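Local coordinates for protein putative cytidylyltransferase (Burkholderia pseudomallei, PDB 5X9Q) that probably transfers the adenylyl group of ATP to D-glycero-beta-D-manno-heptose 1-phosphate, giving ADP-heptose and diphosphate, at residues S33-F45 with A59-N71. Numbering follows the deposited sequence.
Sequences SLPAPVVFTNGVF and AKALGACLIVGVN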
# COMPACT_ATOMS: atom_id res chain seq x y z
N SER A 33 13.53 -22.04 8.03
CA SER A 33 13.76 -21.09 9.12
C SER A 33 12.65 -20.05 9.25
O SER A 33 12.72 -19.19 10.13
CB SER A 33 15.09 -20.36 8.93
OG SER A 33 15.03 -19.47 7.84
N LEU A 34 11.63 -20.14 8.41
CA LEU A 34 10.48 -19.25 8.53
C LEU A 34 9.60 -19.63 9.74
O LEU A 34 9.52 -20.79 10.12
CB LEU A 34 9.66 -19.27 7.23
CG LEU A 34 10.32 -18.65 5.98
CD1 LEU A 34 9.38 -18.68 4.79
CD2 LEU A 34 10.75 -17.20 6.24
N PRO A 35 8.98 -18.62 10.37
CA PRO A 35 8.10 -18.83 11.53
C PRO A 35 6.80 -19.53 11.12
O PRO A 35 6.17 -19.13 10.14
CB PRO A 35 7.80 -17.41 12.02
CG PRO A 35 8.72 -16.52 11.27
CD PRO A 35 9.05 -17.20 10.00
N ALA A 36 6.41 -20.57 11.85
CA ALA A 36 5.15 -21.22 11.54
C ALA A 36 4.03 -20.45 12.24
O ALA A 36 4.27 -19.83 13.26
CB ALA A 36 5.19 -22.67 11.97
N PRO A 37 2.83 -20.42 11.66
CA PRO A 37 2.43 -21.00 10.37
C PRO A 37 2.73 -20.05 9.22
O PRO A 37 2.54 -18.84 9.33
CB PRO A 37 0.92 -21.20 10.53
CG PRO A 37 0.50 -20.16 11.51
CD PRO A 37 1.67 -19.90 12.41
N VAL A 38 3.21 -20.61 8.11
CA VAL A 38 3.52 -19.84 6.93
C VAL A 38 2.29 -19.69 6.04
O VAL A 38 1.63 -20.68 5.69
CB VAL A 38 4.65 -20.50 6.15
CG1 VAL A 38 4.92 -19.75 4.85
CG2 VAL A 38 5.90 -20.56 7.04
N VAL A 39 1.98 -18.45 5.70
CA VAL A 39 0.81 -18.15 4.89
C VAL A 39 1.22 -17.78 3.46
O VAL A 39 2.19 -17.03 3.22
CB VAL A 39 -0.02 -17.03 5.52
CG1 VAL A 39 -1.37 -16.92 4.85
CG2 VAL A 39 -0.23 -17.34 6.99
N PHE A 40 0.48 -18.33 2.50
CA PHE A 40 0.77 -18.07 1.10
C PHE A 40 -0.45 -17.55 0.39
O PHE A 40 -1.56 -18.00 0.68
CB PHE A 40 1.26 -19.33 0.39
CG PHE A 40 1.61 -19.10 -1.05
CD1 PHE A 40 0.63 -19.14 -2.05
CD2 PHE A 40 2.91 -18.82 -1.42
CE1 PHE A 40 0.95 -18.90 -3.36
CE2 PHE A 40 3.24 -18.59 -2.75
CZ PHE A 40 2.26 -18.62 -3.72
N THR A 41 -0.23 -16.61 -0.53
CA THR A 41 -1.24 -16.21 -1.48
C THR A 41 -0.61 -15.79 -2.82
O THR A 41 0.58 -15.50 -2.89
CB THR A 41 -2.10 -15.07 -0.93
OG1 THR A 41 -3.30 -14.98 -1.70
CG2 THR A 41 -1.35 -13.73 -1.02
N ASN A 42 -1.40 -15.72 -3.87
CA ASN A 42 -0.88 -15.35 -5.16
C ASN A 42 -1.86 -14.48 -5.92
O ASN A 42 -3.06 -14.46 -5.60
CB ASN A 42 -0.54 -16.57 -6.02
CG ASN A 42 -1.75 -17.43 -6.31
OD1 ASN A 42 -2.22 -17.47 -7.45
ND2 ASN A 42 -2.24 -18.15 -5.31
N GLY A 43 -1.34 -13.75 -6.90
CA GLY A 43 -2.20 -12.90 -7.72
C GLY A 43 -1.44 -12.06 -8.72
O GLY A 43 -0.21 -12.05 -8.78
N VAL A 44 -2.18 -11.34 -9.54
CA VAL A 44 -1.55 -10.47 -10.51
C VAL A 44 -1.20 -9.16 -9.81
O VAL A 44 -0.07 -8.67 -9.90
CB VAL A 44 -2.47 -10.24 -11.73
CG1 VAL A 44 -1.81 -9.28 -12.68
CG2 VAL A 44 -2.74 -11.60 -12.42
N PHE A 45 -2.18 -8.65 -9.07
CA PHE A 45 -2.05 -7.41 -8.33
C PHE A 45 -1.59 -6.27 -9.26
O PHE A 45 -0.64 -5.56 -8.90
CB PHE A 45 -1.08 -7.58 -7.16
CG PHE A 45 -1.53 -8.61 -6.15
CD1 PHE A 45 -2.52 -8.32 -5.24
CD2 PHE A 45 -0.94 -9.85 -6.10
CE1 PHE A 45 -2.93 -9.25 -4.30
CE2 PHE A 45 -1.34 -10.79 -5.15
CZ PHE A 45 -2.34 -10.49 -4.26
N ALA A 59 -4.86 -12.06 5.86
CA ALA A 59 -4.11 -13.29 5.60
C ALA A 59 -2.91 -13.30 6.54
O ALA A 59 -2.62 -14.32 7.16
CB ALA A 59 -3.67 -13.38 4.13
N LYS A 60 -2.26 -12.13 6.69
CA LYS A 60 -1.11 -12.01 7.59
C LYS A 60 -1.54 -12.35 9.02
O LYS A 60 -0.80 -13.01 9.74
CB LYS A 60 -0.50 -10.59 7.56
CG LYS A 60 0.66 -10.40 8.55
CD LYS A 60 1.73 -11.45 8.30
CE LYS A 60 2.89 -11.40 9.31
NZ LYS A 60 3.88 -10.31 9.12
N ALA A 61 -2.73 -11.91 9.41
CA ALA A 61 -3.26 -12.13 10.75
C ALA A 61 -3.54 -13.60 11.07
O ALA A 61 -3.65 -13.98 12.24
CB ALA A 61 -4.54 -11.32 10.93
N LEU A 62 -3.68 -14.43 10.03
CA LEU A 62 -3.91 -15.86 10.21
C LEU A 62 -2.64 -16.60 10.58
O LEU A 62 -2.71 -17.70 11.13
CB LEU A 62 -4.49 -16.50 8.94
CG LEU A 62 -5.87 -16.07 8.45
CD1 LEU A 62 -6.16 -16.73 7.11
CD2 LEU A 62 -6.93 -16.45 9.49
N GLY A 63 -1.48 -15.99 10.35
CA GLY A 63 -0.24 -16.74 10.51
C GLY A 63 0.86 -15.85 11.04
O GLY A 63 0.58 -14.77 11.52
N ALA A 64 2.10 -16.32 10.98
CA ALA A 64 3.25 -15.55 11.46
C ALA A 64 4.08 -14.97 10.31
O ALA A 64 5.04 -14.24 10.50
CB ALA A 64 4.12 -16.42 12.34
N CYS A 65 3.71 -15.32 9.09
CA CYS A 65 4.57 -15.03 7.97
C CYS A 65 3.74 -15.06 6.69
O CYS A 65 2.98 -16.01 6.46
CB CYS A 65 5.69 -16.07 7.93
SG CYS A 65 6.72 -15.92 6.54
N LEU A 66 3.86 -14.03 5.85
CA LEU A 66 3.03 -13.98 4.66
C LEU A 66 3.85 -13.85 3.40
O LEU A 66 4.56 -12.86 3.21
CB LEU A 66 2.05 -12.82 4.74
CG LEU A 66 1.21 -12.62 3.47
CD1 LEU A 66 0.35 -13.86 3.16
CD2 LEU A 66 0.36 -11.33 3.53
N ILE A 67 3.68 -14.84 2.53
CA ILE A 67 4.35 -14.87 1.24
C ILE A 67 3.33 -14.62 0.13
O ILE A 67 2.25 -15.23 0.11
CB ILE A 67 5.05 -16.24 1.00
CG1 ILE A 67 5.96 -16.58 2.19
CG2 ILE A 67 5.81 -16.24 -0.31
CD1 ILE A 67 6.69 -17.89 2.04
N VAL A 68 3.66 -13.73 -0.80
CA VAL A 68 2.79 -13.45 -1.95
C VAL A 68 3.48 -13.87 -3.26
O VAL A 68 4.62 -13.48 -3.53
CB VAL A 68 2.42 -11.97 -2.00
CG1 VAL A 68 1.36 -11.74 -3.06
CG2 VAL A 68 1.90 -11.52 -0.63
N GLY A 69 2.82 -14.72 -4.04
CA GLY A 69 3.31 -15.12 -5.34
C GLY A 69 2.73 -14.24 -6.44
O GLY A 69 1.52 -13.98 -6.50
N VAL A 70 3.60 -13.77 -7.33
CA VAL A 70 3.13 -12.82 -8.34
C VAL A 70 3.39 -13.30 -9.77
O VAL A 70 4.55 -13.52 -10.16
CB VAL A 70 3.78 -11.46 -8.14
CG1 VAL A 70 3.30 -10.48 -9.20
CG2 VAL A 70 3.47 -10.95 -6.74
N ASN A 71 2.32 -13.48 -10.52
CA ASN A 71 2.43 -13.92 -11.91
C ASN A 71 3.40 -13.04 -12.71
O ASN A 71 3.25 -11.81 -12.74
CB ASN A 71 1.05 -13.89 -12.58
CG ASN A 71 0.04 -14.75 -11.86
OD1 ASN A 71 -0.45 -14.41 -10.77
ND2 ASN A 71 -0.33 -15.86 -12.50
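Val39 and Ile67 owe their contacts to how their first torsions share out the branches. With chi1 at -168°, Val39 sends CG1 anti to its backbone N, where it meets Leu66 CD1 and the carbonyl oxygen of Ala59; CG2, anti to the carbonyl carbon, packs directly on Gly63 CA, which the lack of a beta-carbon allows. On the opposite face of the sheet, Ile67, with chi1 -52° and an extended chi2, carries its CD1 to 3.8 Å from Val38 CG1 and 3.9 Å from Leu34 CD1, while its CG2 approaches CD2 of the Phe40 ring. Farther along that face, Phe40 CZ lies 4.0 Å from the CA of Gly69, another position without a side chain. Back on the face of Val39 and Leu66, Thr41 CG2 runs alongside Val68, and Phe45 CE2 lies 3.5 Å from Val68 CG1.

Strands 38-43 and 65-71 are the two parallel strands of a beta-alpha-beta crossover, joined by helix 50-62, at the heart of the Rossmann-like sheet of this cytidylyltransferase-like protein of the HUP clan. As parallel pairing requires, one residue bonds to both neighbours of its partner, here Leu66: Val39 N donates to Cys65 O, and Val39 O accepts from Ile67 N at 2.7 Å, with an N-H...O angle of 173°. Thr41 repeats the pattern with Ile67 O and Gly69 N, and Gly43 N continues it to Gly69 O; the final bond, from Asn71 N to Gly43 O, is weak at 3.4 Å. At the other end, Ala64 N reaches Pro37 O, just after the cis peptide bond preceding Pro37. Strand 125-129 flanks 38-43 on its other edge, and Thr41 OG1 turns to Tyr55 OH and Val127 O. Beyond 65-71, strand 105-109 brings Trp105 against Leu34 and Cys65.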